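Long-range contact in extracellular solute-binding protein, family 1 (PDB 6G7N), which binds ferric iron and probably delivers it, as the solute-binding component, to an ABC transporter for iron uptake: residues S118-L123 and N225-H230. Numbering follows the deposited sequence.
Sequences STYEDL and NGRGTH
Tyr120 reaches from just ahead of the short 3-10 segment 121-123 to the backbone of His230, whose N donates to the phenolic OH at 3.0 Å in a somewhat bent bond. The same OH bonds to the carbonyl of Arg103, so a buried hydroxyl is gripped twice; a phenol suits the place because it adds this polar end to a nonpolar aromatic ring. With CG beside its own backbone N (chi1 -60°), the ring points toward segment 225-230. Its OH also lies 3.3 Å from His230 CB. These loops belong to one lobe of the two-lobed periplasmic-binding-protein fold: segment 225-230 leads into strand 231-239, and the side chain of His230 is about 12 Å from the bound iron. Beside the tyrosine, Arg227, long and extended from CG to NE, brings two N-H donors end-on to Glu121, NH1 and NH2 each 2.9 Å from the single oxygen OE2. That oxygen lies in the guanidinium plane, whereas the carboxylate and guanidinium planes stand 88° apart. Glutamate, bent at chi2, suits this junction: OE2 accepts from both nitrogens and from His153 NE2, leaving OE1 for Asn223 ND2. Replacing Glu121 by alanine takes away the carboxylate and would probably leave the Arg227 charge without its mate, His153 NE2 without this acceptor, and the guanidinium freer to turn. As it stands, the guanidinium is inclined 24° to the Tyr120 ring, NH2 passing 4.0 Å from CD2 of Tyr120.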
loop_
_atom_site.group_PDB
_atom_site.type_symbol
_atom_site.label_atom_id
_atom_site.label_comp_id
_atom_site.label_asym_id
_atom_site.label_seq_id
_atom_site.Cartn_x
_atom_site.Cartn_y
_atom_site.Cartn_z
ATOM N N SER A 118 0.905 -12.870 -16.867
ATOM C CA SER A 118 2.154 -13.405 -16.318
ATOM C C SER A 118 2.826 -12.395 -15.405
ATOM O O SER A 118 2.814 -12.558 -14.173
ATOM C CB SER A 118 3.082 -13.873 -17.452
ATOM O OG SER A 118 3.333 -12.849 -18.385
ATOM N N THR A 119 3.415 -11.366 -16.003
ATOM C CA THR A 119 4.265 -10.433 -15.295
ATOM C C THR A 119 3.828 -8.981 -15.516
ATOM O O THR A 119 3.104 -8.658 -16.456
ATOM C CB THR A 119 5.717 -10.557 -15.777
ATOM O OG1 THR A 119 5.725 -10.214 -17.153
ATOM C CG2 THR A 119 6.259 -11.992 -15.581
ATOM N N TYR A 120 4.357 -8.076 -14.685
ATOM C CA TYR A 120 4.229 -6.657 -14.943
ATOM C C TYR A 120 4.892 -6.312 -16.279
ATOM O O TYR A 120 4.383 -5.490 -17.050
ATOM C CB TYR A 120 4.884 -5.804 -13.837
ATOM C CG TYR A 120 4.287 -6.021 -12.456
ATOM C CD1 TYR A 120 3.033 -5.546 -12.126
ATOM C CD2 TYR A 120 4.989 -6.731 -11.491
ATOM C CE1 TYR A 120 2.474 -5.750 -10.860
ATOM C CE2 TYR A 120 4.451 -6.961 -10.243
ATOM C CZ TYR A 120 3.193 -6.491 -9.927
ATOM O OH TYR A 120 2.664 -6.779 -8.679
ATOM N N GLU A 121 6.040 -6.930 -16.568
ATOM C CA GLU A 121 6.805 -6.629 -17.764
ATOM C C GLU A 121 6.000 -6.901 -19.018
ATOM O O GLU A 121 6.082 -6.150 -19.997
ATOM C CB GLU A 121 8.123 -7.422 -17.756
ATOM C CG GLU A 121 9.140 -6.897 -16.721
ATOM C CD GLU A 121 8.889 -7.269 -15.247
ATOM O OE1 GLU A 121 8.022 -8.104 -14.935
ATOM O OE2 GLU A 121 9.614 -6.675 -14.410
ATOM N N ASP A 122 5.213 -7.973 -19.010
ATOM C CA ASP A 122 4.409 -8.384 -20.162
ATOM C C ASP A 122 3.361 -7.352 -20.541
ATOM O O ASP A 122 2.871 -7.336 -21.680
ATOM C CB ASP A 122 3.745 -9.739 -19.846
ATOM C CG ASP A 122 2.645 -10.140 -20.820
ATOM O OD1 ASP A 122 3.023 -10.753 -21.798
ATOM O OD2 ASP A 122 1.410 -9.986 -20.560
ATOM N N LEU A 123 3.003 -6.457 -19.611
ATOM C CA LEU A 123 1.985 -5.444 -19.890
ATOM C C LEU A 123 2.420 -4.396 -20.907
ATOM O O LEU A 123 1.570 -3.654 -21.412
ATOM C CB LEU A 123 1.542 -4.760 -18.595
ATOM C CG LEU A 123 1.002 -5.737 -17.552
ATOM C CD1 LEU A 123 0.616 -4.974 -16.300
ATOM C CD2 LEU A 123 -0.175 -6.517 -18.127
ATOM N N ASN A 225 6.142 -16.861 -11.169
ATOM C CA ASN A 225 7.169 -17.776 -11.609
ATOM C C ASN A 225 8.547 -17.157 -11.584
ATOM O O ASN A 225 9.516 -17.803 -11.960
ATOM C CB ASN A 225 6.833 -18.362 -12.990
ATOM C CG ASN A 225 5.591 -19.224 -12.946
ATOM O OD1 ASN A 225 5.371 -19.940 -11.984
ATOM N ND2 ASN A 225 4.770 -19.131 -13.960
ATOM N N GLY A 226 8.636 -15.919 -11.097
ATOM C CA GLY A 226 9.881 -15.177 -10.974
ATOM C C GLY A 226 9.996 -14.588 -9.595
ATOM O O GLY A 226 9.966 -15.319 -8.591
ATOM N N ARG A 227 10.159 -13.267 -9.531
ATOM C CA ARG A 227 10.510 -12.618 -8.273
ATOM C C ARG A 227 9.363 -12.463 -7.287
ATOM O O ARG A 227 9.623 -12.176 -6.125
ATOM C CB ARG A 227 11.160 -11.278 -8.539
ATOM C CG ARG A 227 10.209 -10.216 -9.110
ATOM C CD ARG A 227 10.927 -8.916 -9.376
ATOM N NE ARG A 227 10.033 -7.890 -9.918
ATOM C CZ ARG A 227 9.877 -7.584 -11.208
ATOM N NH1 ARG A 227 10.576 -8.191 -12.143
ATOM N NH2 ARG A 227 8.994 -6.676 -11.557
ATOM N N GLY A 228 8.115 -12.607 -7.744
ATOM C CA GLY A 228 6.975 -12.433 -6.894
ATOM C C GLY A 228 6.252 -11.118 -7.104
ATOM O O GLY A 228 6.708 -10.231 -7.823
ATOM N N THR A 229 5.099 -10.983 -6.455
ATOM C CA THR A 229 4.223 -9.855 -6.605
ATOM C C THR A 229 4.729 -8.647 -5.802
ATOM O O THR A 229 5.284 -8.803 -4.710
ATOM C CB THR A 229 2.803 -10.266 -6.159
ATOM O OG1 THR A 229 2.341 -11.317 -7.001
ATOM C CG2 THR A 229 1.806 -9.144 -6.147
ATOM N N HIS A 230 4.480 -7.448 -6.342
ATOM C CA HIS A 230 4.776 -6.176 -5.655
ATOM C C HIS A 230 3.788 -5.980 -4.504
ATOM O O HIS A 230 2.564 -5.870 -4.737
ATOM C CB HIS A 230 4.663 -5.049 -6.661
ATOM C CG HIS A 230 4.818 -3.683 -6.083
ATOM N ND1 HIS A 230 6.025 -3.045 -5.961
ATOM C CD2 HIS A 230 3.890 -2.800 -5.623
ATOM C CE1 HIS A 230 5.813 -1.829 -5.469
ATOM N NE2 HIS A 230 4.529 -1.643 -5.259
#